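Local coordinates for beta-mannosidase (Trichoderma harzianum, PDB 4CVU), which hydrolyses beta-mannosidic bonds as a fungal glycoside hydrolase of family 2, probably releasing mannose from the non-reducing ends of beta-mannosides, at residues S733-E738 / D901-L906; H739-A744 / F843-H848. All blocks are in the same frame, centred on the assembly; numbering follows the deposited sequence.

Contact 1 (S733-E738 / D901-L906); sequences SRRTYE and DNAFVL
R735 reaches across from the last turn of helix 729-736 and sets its guanidinium group against three consecutive residues, D901, N902 and A903. NH1 gives a nearly straight bond (167°) to N902 O at 2.9 Å, with the acceptor in the guanidinium plane. NH2 bonds to A903 O at 2.8 Å, but this carbonyl is tilted out of that plane and the bond is more bent. The same NH1 also forms a salt bridge with D901 OD1 at 2.8 Å, although its hydrogen-bond geometry is weak. The carboxylate stands 76° from the guanidinium plane, and a single oxygen makes the contact rather than a paired, two-oxygen bridge; D901 OD2 is taken by K912. The chain runs out extended at chi2, then bends at chi3 (-67°), and a further turn about chi4 brings the R735 guanidinium onto the two carbonyls. Arginine suits the place because its fanned N-H groups can serve several acceptors at once.

R734 makes the second, looser link. Its NH1 donates to a water 3.0 Å away, and that water donates to D901 OD1 at 2.9 Å, while NH2 is anchored by S413. D901 OD1 is thus shared between both arginines, one directly and one through water, which would probably favour its charged form.

A903 and F904 face T887 as a G1 beta bulge. A903 takes the left-handed backbone conformation more commonly filled by glycine at this position, and its small methyl group touches V728 and W888. The contact ties the end of helix 729-736 to the entry of strand 904-906 in the Ig-fold domain. Helix 664-692 lies against S733, T736 and Y737, and strand 884-890 pairs with strand 904-906.

Contact 2 (H739-A744 / F843-H848); sequences HVIASA and FTHHNH. With CD (cadmium ion), chain Y.
The imidazole of H845 lies under I741, whose CB sits over one ring face, 3.6 Å from the centroid, in a CH-pi contact. H845 reaches across to strand 740-744 because its chi1 of -178° carries the ring away from its own backbone N, and I741 CG2 covers the NE2 and CD2 side of the ring at 3.6 Å. A beta-branched isoleucine suits this flat surface. At one end, V740 CG2 meets F843 CG at 4.1 Å, and the F843 ring lies obliquely to that of H739, whose polar atoms are engaged by D317 and D760.

The other end is looser and wetter. There N847 ND2 donates to A742 O at 2.9 Å, nearly straight and in the carbonyl plane, while a water links ND2 to A744 N. An amide can thus serve both backbone and water; its OD1 is held by K684. H848 turns away and binds cadmium through ND1 at 2.5 Å.

The two strands run roughly parallel, 25° apart, with axes 6.4 Å apart at closest, and meet through side chains. They edge different sheets of an Ig-like beta-sandwich: 740-747 pairs with 752-759, 841-849 with 821-830, and helix 664-692 borders both.

Overall arrangement
Contacts 1 and 2 adjoin, their centres about 9 Å apart, because only the short turn 737-739 separates helix 729-736 from strand 740-747; along the chain contact 2 is nested within the loop closed by contact 1. R735 belongs to both surroundings: the R735 side-chain carbon CD packs 3.6 Å from H846 O, and its backbone O lies 3.4 Å from I741 CG2. Contact 1 fastens the helix to the C-terminal Ig-fold domain, whereas contact 2 holds together the two sheets of the preceding Ig-like sandwich; R735, which touches H845 and H846, connects the two. The cadmium ion held by H848 sits at that end of contact 2 and beside contact 1, about 4 Å from the nearest atom of the R735 side chain.

Contact 1 (S733-E738 / D901-L906)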
ATOM      1  N   SER A 733      -7.063 -30.283   6.737  1.00 34.19           N
ATOM      2  CA  SER A 733      -6.052 -31.318   6.569  1.00 34.51           C
ATOM      3  C   SER A 733      -5.479 -31.809   7.919  1.00 36.19           C
ATOM      4  O   SER A 733      -5.224 -32.996   8.074  1.00 33.03           O
ATOM      5  CB  SER A 733      -4.994 -30.819   5.589  1.00 37.24           C
ATOM      6  OG  SER A 733      -4.211 -29.743   6.102  1.00 39.49           O
ATOM      7  N   ARG A 734      -5.294 -30.908   8.901  1.00 35.28           N
ATOM      8  CA  ARG A 734      -4.913 -31.351  10.258  1.00 36.12           C
ATOM      9  C   ARG A 734      -5.829 -32.439  10.776  1.00 36.48           C
ATOM     10  O   ARG A 734      -5.346 -33.459  11.311  1.00 36.87           O
ATOM     11  CB  ARG A 734      -4.933 -30.190  11.256  1.00 36.54           C
ATOM     12  CG  ARG A 734      -4.880 -30.608  12.733  1.00 38.56           C
ATOM     13  CD  ARG A 734      -5.305 -29.467  13.645  1.00 38.63           C
ATOM     14  NE  ARG A 734      -4.238 -28.505  13.962  1.00 37.98           N
ATOM     15  CZ  ARG A 734      -4.433 -27.218  14.242  1.00 37.76           C
ATOM     16  NH1 ARG A 734      -5.634 -26.673  14.169  1.00 38.67           N
ATOM     17  NH2 ARG A 734      -3.434 -26.456  14.603  1.00 39.90           N
ATOM     18  N   ARG A 735      -7.148 -32.225  10.660  1.00 36.09           N
ATOM     19  CA  ARG A 735      -8.124 -33.178  11.166  1.00 37.68           C
ATOM     20  C   ARG A 735      -8.066 -34.405  10.310  1.00 37.66           C
ATOM     21  O   ARG A 735      -8.153 -35.540  10.822  1.00 37.64           O
ATOM     22  CB  ARG A 735      -9.560 -32.636  11.143  1.00 37.81           C
ATOM     23  CG  ARG A 735      -9.894 -31.646  12.260  1.00 38.50           C
ATOM     24  CD  ARG A 735     -11.421 -31.475  12.358  1.00 38.56           C
ATOM     25  NE  ARG A 735     -11.998 -30.824  11.181  1.00 37.41           N
ATOM     26  CZ  ARG A 735     -12.122 -29.501  11.029  1.00 38.74           C
ATOM     27  NH1 ARG A 735     -11.728 -28.654  11.995  1.00 37.90           N
ATOM     28  NH2 ARG A 735     -12.650 -29.018   9.909  1.00 39.79           N
ATOM     29  N   THR A 736      -7.913 -34.186   9.010  1.00 38.79           N
ATOM     30  CA  THR A 736      -7.948 -35.303   8.079  1.00 38.87           C
ATOM     31  C   THR A 736      -6.614 -36.092   8.068  1.00 38.42           C
ATOM     32  O   THR A 736      -6.570 -37.174   7.510  1.00 40.16           O
ATOM     33  CB  THR A 736      -8.336 -34.840   6.647  1.00 38.36           C
ATOM     34  OG1 THR A 736      -9.323 -33.819   6.725  1.00 38.62           O
ATOM     35  CG2 THR A 736      -8.895 -35.997   5.816  1.00 37.08           C
ATOM     36  N   TYR A 737      -5.554 -35.529   8.647  1.00 38.58           N
ATOM     37  CA  TYR A 737      -4.290 -36.230   8.845  1.00 40.23           C
ATOM     38  C   TYR A 737      -4.142 -36.807  10.292  1.00 42.55           C
ATOM     39  O   TYR A 737      -3.070 -37.235  10.709  1.00 40.95           O
ATOM     40  CB  TYR A 737      -3.097 -35.311   8.502  1.00 41.26           C
ATOM     41  CG  TYR A 737      -2.767 -35.136   7.002  1.00 39.27           C
ATOM     42  CD1 TYR A 737      -3.174 -36.054   6.045  1.00 39.59           C
ATOM     43  CD2 TYR A 737      -1.975 -34.087   6.578  1.00 41.02           C
ATOM     44  CE1 TYR A 737      -2.813 -35.915   4.701  1.00 39.44           C
ATOM     45  CE2 TYR A 737      -1.607 -33.947   5.235  1.00 40.79           C
ATOM     46  CZ  TYR A 737      -2.056 -34.865   4.296  1.00 39.16           C
ATOM     47  OH  TYR A 737      -1.717 -34.729   2.966  1.00 37.66           O
ATOM     48  N   GLU A 738      -5.218 -36.787  11.068  1.00 41.54           N
ATOM     49  CA  GLU A 738      -5.163 -37.385  12.398  1.00 44.24           C
ATOM     50  C   GLU A 738      -4.956 -38.912  12.277  1.00 42.02           C
ATOM     51  O   GLU A 738      -5.271 -39.527  11.248  1.00 41.46           O
ATOM     52  CB  GLU A 738      -6.443 -37.067  13.190  1.00 45.24           C
ATOM     53  CG  GLU A 738      -6.501 -35.636  13.720  1.00 46.66           C
ATOM     54  CD  GLU A 738      -7.560 -35.447  14.776  1.00 48.61           C
ATOM     55  OE1 GLU A 738      -7.476 -36.150  15.783  1.00 60.30           O
ATOM     56  OE2 GLU A 738      -8.479 -34.657  14.612  1.00 48.52           O
ATOM     57  N   ASP A 901      -8.076 -25.370  16.541  1.00 40.22           N
ATOM     58  CA  ASP A 901      -9.097 -25.868  15.639  1.00 38.70           C
ATOM     59  C   ASP A 901      -9.745 -24.681  14.930  1.00 37.44           C
ATOM     60  O   ASP A 901      -9.682 -23.560  15.424  1.00 35.67           O
ATOM     61  CB  ASP A 901     -10.182 -26.637  16.396  1.00 38.68           C
ATOM     62  CG  ASP A 901     -10.939 -27.603  15.493  1.00 38.37           C
ATOM     63  OD1 ASP A 901     -10.453 -27.879  14.376  1.00 37.36           O
ATOM     64  OD2 ASP A 901     -12.024 -28.062  15.886  1.00 40.06           O
ATOM     65  N   ASN A 902     -10.313 -24.939  13.764  1.00 35.45           N
ATOM     66  CA  ASN A 902     -11.001 -23.911  13.007  1.00 36.99           C
ATOM     67  C   ASN A 902     -11.823 -24.580  11.915  1.00 38.36           C
ATOM     68  O   ASN A 902     -11.590 -25.756  11.621  1.00 38.93           O
ATOM     69  CB  ASN A 902      -9.997 -22.902  12.414  1.00 35.62           C
ATOM     70  CG  ASN A 902     -10.465 -21.477  12.529  1.00 35.12           C
ATOM     71  OD1 ASN A 902     -11.636 -21.229  12.785  1.00 35.51           O
ATOM     72  ND2 ASN A 902      -9.559 -20.527  12.347  1.00 35.67           N
ATOM     73  N   ALA A 903     -12.768 -23.840  11.336  1.00 39.08           N
ATOM     74  CA  ALA A 903     -13.672 -24.387  10.330  1.00 39.14           C
ATOM     75  C   ALA A 903     -14.372 -25.630  10.838  1.00 41.67           C
ATOM     76  O   ALA A 903     -14.214 -26.703  10.283  1.00 41.79           O
ATOM     77  CB  ALA A 903     -12.929 -24.681   9.023  1.00 40.10           C
ATOM     78  N   PHE A 904     -15.158 -25.463  11.908  1.00 41.91           N
ATOM     79  CA  PHE A 904     -15.838 -26.574  12.551  1.00 41.90           C
ATOM     80  C   PHE A 904     -17.364 -26.345  12.668  1.00 42.73           C
ATOM     81  O   PHE A 904     -17.878 -25.225  12.526  1.00 40.59           O
ATOM     82  CB  PHE A 904     -15.233 -26.839  13.940  1.00 41.62           C
ATOM     83  CG  PHE A 904     -15.066 -25.597  14.799  1.00 41.49           C
ATOM     84  CD1 PHE A 904     -16.128 -25.081  15.517  1.00 39.48           C
ATOM     85  CD2 PHE A 904     -13.833 -24.959  14.888  1.00 39.76           C
ATOM     86  CE1 PHE A 904     -15.967 -23.954  16.303  1.00 39.61           C
ATOM     87  CE2 PHE A 904     -13.670 -23.827  15.677  1.00 39.48           C
ATOM     88  CZ  PHE A 904     -14.754 -23.320  16.383  1.00 38.70           C
ATOM     89  N   VAL A 905     -18.088 -27.436  12.821  1.00 42.49           N
ATOM     90  CA  VAL A 905     -19.500 -27.390  13.088  1.00 42.18           C
ATOM     91  C   VAL A 905     -19.735 -27.212  14.562  1.00 44.26           C
ATOM     92  O   VAL A 905     -19.096 -27.821  15.363  1.00 43.09           O
ATOM     93  CB  VAL A 905     -20.227 -28.675  12.585  1.00 43.57           C
ATOM     94  CG1 VAL A 905     -21.674 -28.695  13.017  1.00 44.83           C
ATOM     95  CG2 VAL A 905     -20.137 -28.768  11.073  1.00 44.37           C
ATOM     96  N   LEU A 906     -20.687 -26.367  14.899  1.00 45.16           N
ATOM     97  CA  LEU A 906     -20.996 -26.092  16.275  1.00 47.81           C
ATOM     98  C   LEU A 906     -22.504 -26.131  16.461  1.00 51.63           C
ATOM     99  O   LEU A 906     -23.206 -25.519  15.691  1.00 49.02           O
ATOM    100  CB  LEU A 906     -20.496 -24.712  16.587  1.00 47.69           C
ATOM    101  CG  LEU A 906     -20.167 -24.339  17.998  1.00 48.71           C
ATOM    102  CD1 LEU A 906     -19.098 -25.204  18.587  1.00 50.68           C
ATOM    103  CD2 LEU A 906     -19.783 -22.882  17.984  1.00 49.39           C
TER
HETATM  104  O   HOH W   1      -8.057 -27.896  12.785  1.00 39.65           O

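Contact 2 (H739-A744 / F843-H848)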
ATOM      1  N   HIS A 739      -4.404 -39.502  13.334  1.00 43.88           N
ATOM      2  CA  HIS A 739      -4.065 -40.940  13.326  1.00 42.16           C
ATOM      3  C   HIS A 739      -5.251 -41.829  13.003  1.00 41.78           C
ATOM      4  O   HIS A 739      -5.128 -42.739  12.228  1.00 43.85           O
ATOM      5  CB  HIS A 739      -3.412 -41.362  14.643  1.00 43.40           C
ATOM      6  CG  HIS A 739      -2.080 -40.728  14.876  1.00 43.07           C
ATOM      7  ND1 HIS A 739      -0.973 -41.007  14.103  1.00 42.37           N
ATOM      8  CD2 HIS A 739      -1.681 -39.816  15.793  1.00 43.74           C
ATOM      9  CE1 HIS A 739       0.053 -40.288  14.536  1.00 42.37           C
ATOM     10  NE2 HIS A 739      -0.346 -39.568  15.565  1.00 43.55           N
ATOM     11  N   VAL A 740      -6.407 -41.538  13.605  1.00 43.08           N
ATOM     12  CA  VAL A 740      -7.636 -42.307  13.423  1.00 43.18           C
ATOM     13  C   VAL A 740      -8.767 -41.326  13.059  1.00 42.30           C
ATOM     14  O   VAL A 740      -9.054 -40.405  13.818  1.00 44.05           O
ATOM     15  CB  VAL A 740      -7.989 -43.069  14.728  1.00 44.81           C
ATOM     16  CG1 VAL A 740      -9.122 -44.050  14.514  1.00 45.35           C
ATOM     17  CG2 VAL A 740      -6.773 -43.810  15.268  1.00 46.07           C
ATOM     18  N   ILE A 741      -9.372 -41.519  11.889  1.00 41.45           N
ATOM     19  CA  ILE A 741     -10.411 -40.636  11.370  1.00 41.09           C
ATOM     20  C   ILE A 741     -11.618 -41.441  10.918  1.00 41.72           C
ATOM     21  O   ILE A 741     -11.496 -42.596  10.515  1.00 41.87           O
ATOM     22  CB  ILE A 741      -9.886 -39.749  10.195  1.00 40.52           C
ATOM     23  CG1 ILE A 741      -9.410 -40.621   9.013  1.00 40.59           C
ATOM     24  CG2 ILE A 741      -8.744 -38.852  10.682  1.00 40.08           C
ATOM     25  CD1 ILE A 741      -9.167 -39.844   7.728  1.00 39.44           C
ATOM     26  N   ALA A 742     -12.783 -40.818  11.036  1.00 43.94           N
ATOM     27  CA  ALA A 742     -14.044 -41.291  10.458  1.00 45.28           C
ATOM     28  C   ALA A 742     -14.375 -40.388   9.290  1.00 45.32           C
ATOM     29  O   ALA A 742     -14.409 -39.165   9.442  1.00 47.30           O
ATOM     30  CB  ALA A 742     -15.162 -41.226  11.495  1.00 44.87           C
ATOM     31  N   SER A 743     -14.636 -40.976   8.137  1.00 45.24           N
ATOM     32  CA  SER A 743     -14.714 -40.230   6.901  1.00 44.89           C
ATOM     33  C   SER A 743     -16.023 -40.535   6.186  1.00 46.82           C
ATOM     34  O   SER A 743     -16.409 -41.703   6.098  1.00 46.24           O
ATOM     35  CB  SER A 743     -13.528 -40.589   5.998  1.00 43.88           C
ATOM     36  OG  SER A 743     -12.273 -40.181   6.555  1.00 43.39           O
ATOM     37  N   ALA A 744     -16.684 -39.489   5.669  1.00 46.16           N
ATOM     38  CA  ALA A 744     -17.974 -39.630   4.984  1.00 47.45           C
ATOM     39  C   ALA A 744     -17.785 -39.557   3.490  1.00 45.00           C
ATOM     40  O   ALA A 744     -17.291 -38.566   2.987  1.00 46.65           O
ATOM     41  CB  ALA A 744     -18.943 -38.540   5.426  1.00 46.40           C
ATOM     42  N   PHE A 843      -7.577 -41.301  21.075  1.00 59.56           N
ATOM     43  CA  PHE A 843      -7.672 -40.628  19.777  1.00 59.78           C
ATOM     44  C   PHE A 843      -9.112 -40.164  19.504  1.00 58.85           C
ATOM     45  O   PHE A 843     -10.056 -40.951  19.624  1.00 58.38           O
ATOM     46  CB  PHE A 843      -7.230 -41.586  18.668  1.00 57.78           C
ATOM     47  CG  PHE A 843      -5.835 -42.094  18.831  1.00 55.77           C
ATOM     48  CD1 PHE A 843      -4.748 -41.273  18.564  1.00 55.98           C
ATOM     49  CD2 PHE A 843      -5.601 -43.390  19.253  1.00 57.54           C
ATOM     50  CE1 PHE A 843      -3.447 -41.725  18.714  1.00 56.16           C
ATOM     51  CE2 PHE A 843      -4.303 -43.857  19.408  1.00 57.27           C
ATOM     52  CZ  PHE A 843      -3.222 -43.021  19.140  1.00 57.38           C
ATOM     53  N   THR A 844      -9.291 -38.894  19.161  1.00 55.24           N
ATOM     54  CA  THR A 844     -10.615 -38.363  18.834  1.00 54.67           C
ATOM     55  C   THR A 844     -10.585 -37.552  17.529  1.00 52.16           C
ATOM     56  O   THR A 844      -9.655 -36.813  17.263  1.00 50.09           O
ATOM     57  CB  THR A 844     -11.112 -37.425  19.929  1.00 55.96           C
ATOM     58  OG1 THR A 844     -10.110 -36.447  20.124  1.00 59.81           O
ATOM     59  CG2 THR A 844     -11.272 -38.135  21.184  1.00 55.98           C
ATOM     60  N   HIS A 845     -11.626 -37.704  16.740  1.00 49.31           N
ATOM     61  CA  HIS A 845     -11.752 -37.043  15.454  1.00 49.67           C
ATOM     62  C   HIS A 845     -13.179 -36.508  15.324  1.00 49.90           C
ATOM     63  O   HIS A 845     -14.108 -37.234  15.575  1.00 49.96           O
ATOM     64  CB  HIS A 845     -11.499 -38.059  14.336  1.00 46.54           C
ATOM     65  CG  HIS A 845     -11.565 -37.488  12.974  1.00 46.29           C
ATOM     66  ND1 HIS A 845     -12.434 -37.944  12.015  1.00 45.46           N
ATOM     67  CD2 HIS A 845     -10.862 -36.483  12.405  1.00 45.28           C
ATOM     68  CE1 HIS A 845     -12.254 -37.250  10.913  1.00 45.67           C
ATOM     69  NE2 HIS A 845     -11.299 -36.367  11.122  1.00 44.32           N
ATOM     70  N   HIS A 846     -13.313 -35.254  14.917  1.00 47.50           N
ATOM     71  CA  HIS A 846     -14.584 -34.582  14.667  1.00 47.94           C
ATOM     72  C   HIS A 846     -14.767 -34.377  13.168  1.00 48.56           C
ATOM     73  O   HIS A 846     -13.834 -34.120  12.456  1.00 46.75           O
ATOM     74  CB  HIS A 846     -14.657 -33.255  15.413  1.00 49.89           C
ATOM     75  CG  HIS A 846     -14.500 -33.412  16.884  1.00 55.12           C
ATOM     76  ND1 HIS A 846     -13.271 -33.596  17.486  1.00 60.27           N
ATOM     77  CD2 HIS A 846     -15.419 -33.511  17.877  1.00 58.11           C
ATOM     78  CE1 HIS A 846     -13.440 -33.766  18.787  1.00 60.77           C
ATOM     79  NE2 HIS A 846     -14.734 -33.725  19.048  1.00 58.63           N
ATOM     80  N   ASN A 847     -15.984 -34.523  12.709  1.00 46.27           N
ATOM     81  CA  ASN A 847     -16.294 -34.421  11.297  1.00 45.80           C
ATOM     82  C   ASN A 847     -17.798 -34.175  11.150  1.00 46.44           C
ATOM     83  O   ASN A 847     -18.536 -34.159  12.159  1.00 46.34           O
ATOM     84  CB  ASN A 847     -15.875 -35.705  10.584  1.00 43.98           C
ATOM     85  CG  ASN A 847     -15.696 -35.525   9.090  1.00 44.82           C
ATOM     86  OD1 ASN A 847     -16.035 -34.483   8.511  1.00 44.25           O
ATOM     87  ND2 ASN A 847     -15.136 -36.533   8.462  1.00 45.58           N
ATOM     88  N   HIS A 848     -18.249 -33.937   9.924  1.00 45.20           N
ATOM     89  CA  HIS A 848     -19.667 -33.789   9.638  1.00 44.20           C
ATOM     90  C   HIS A 848     -20.025 -34.248   8.225  1.00 45.06           C
ATOM     91  O   HIS A 848     -19.162 -34.326   7.349  1.00 43.49           O
ATOM     92  CB  HIS A 848     -20.084 -32.328   9.818  1.00 45.07           C
ATOM     93  CG  HIS A 848     -19.848 -31.484   8.608  1.00 43.00           C
ATOM     94  ND1 HIS A 848     -18.602 -31.290   8.073  1.00 44.54           N
ATOM     95  CD2 HIS A 848     -20.703 -30.830   7.795  1.00 45.11           C
ATOM     96  CE1 HIS A 848     -18.688 -30.533   6.995  1.00 44.67           C
ATOM     97  NE2 HIS A 848     -19.956 -30.227   6.815  1.00 45.26           N
TER
HETATM   98 CD    CD Y1020     -16.896 -30.052   9.505  1.00 77.46          CD
HETATM   99  O   HOH W   2     -15.751 -36.680   5.502  1.00 39.28           O
HETATM  100  O   HOH W   3     -17.129 -27.348   8.933  1.00 42.41           O
HETATM  101  O   HOH W   4     -16.585 -30.290  12.265  1.00 35.58           O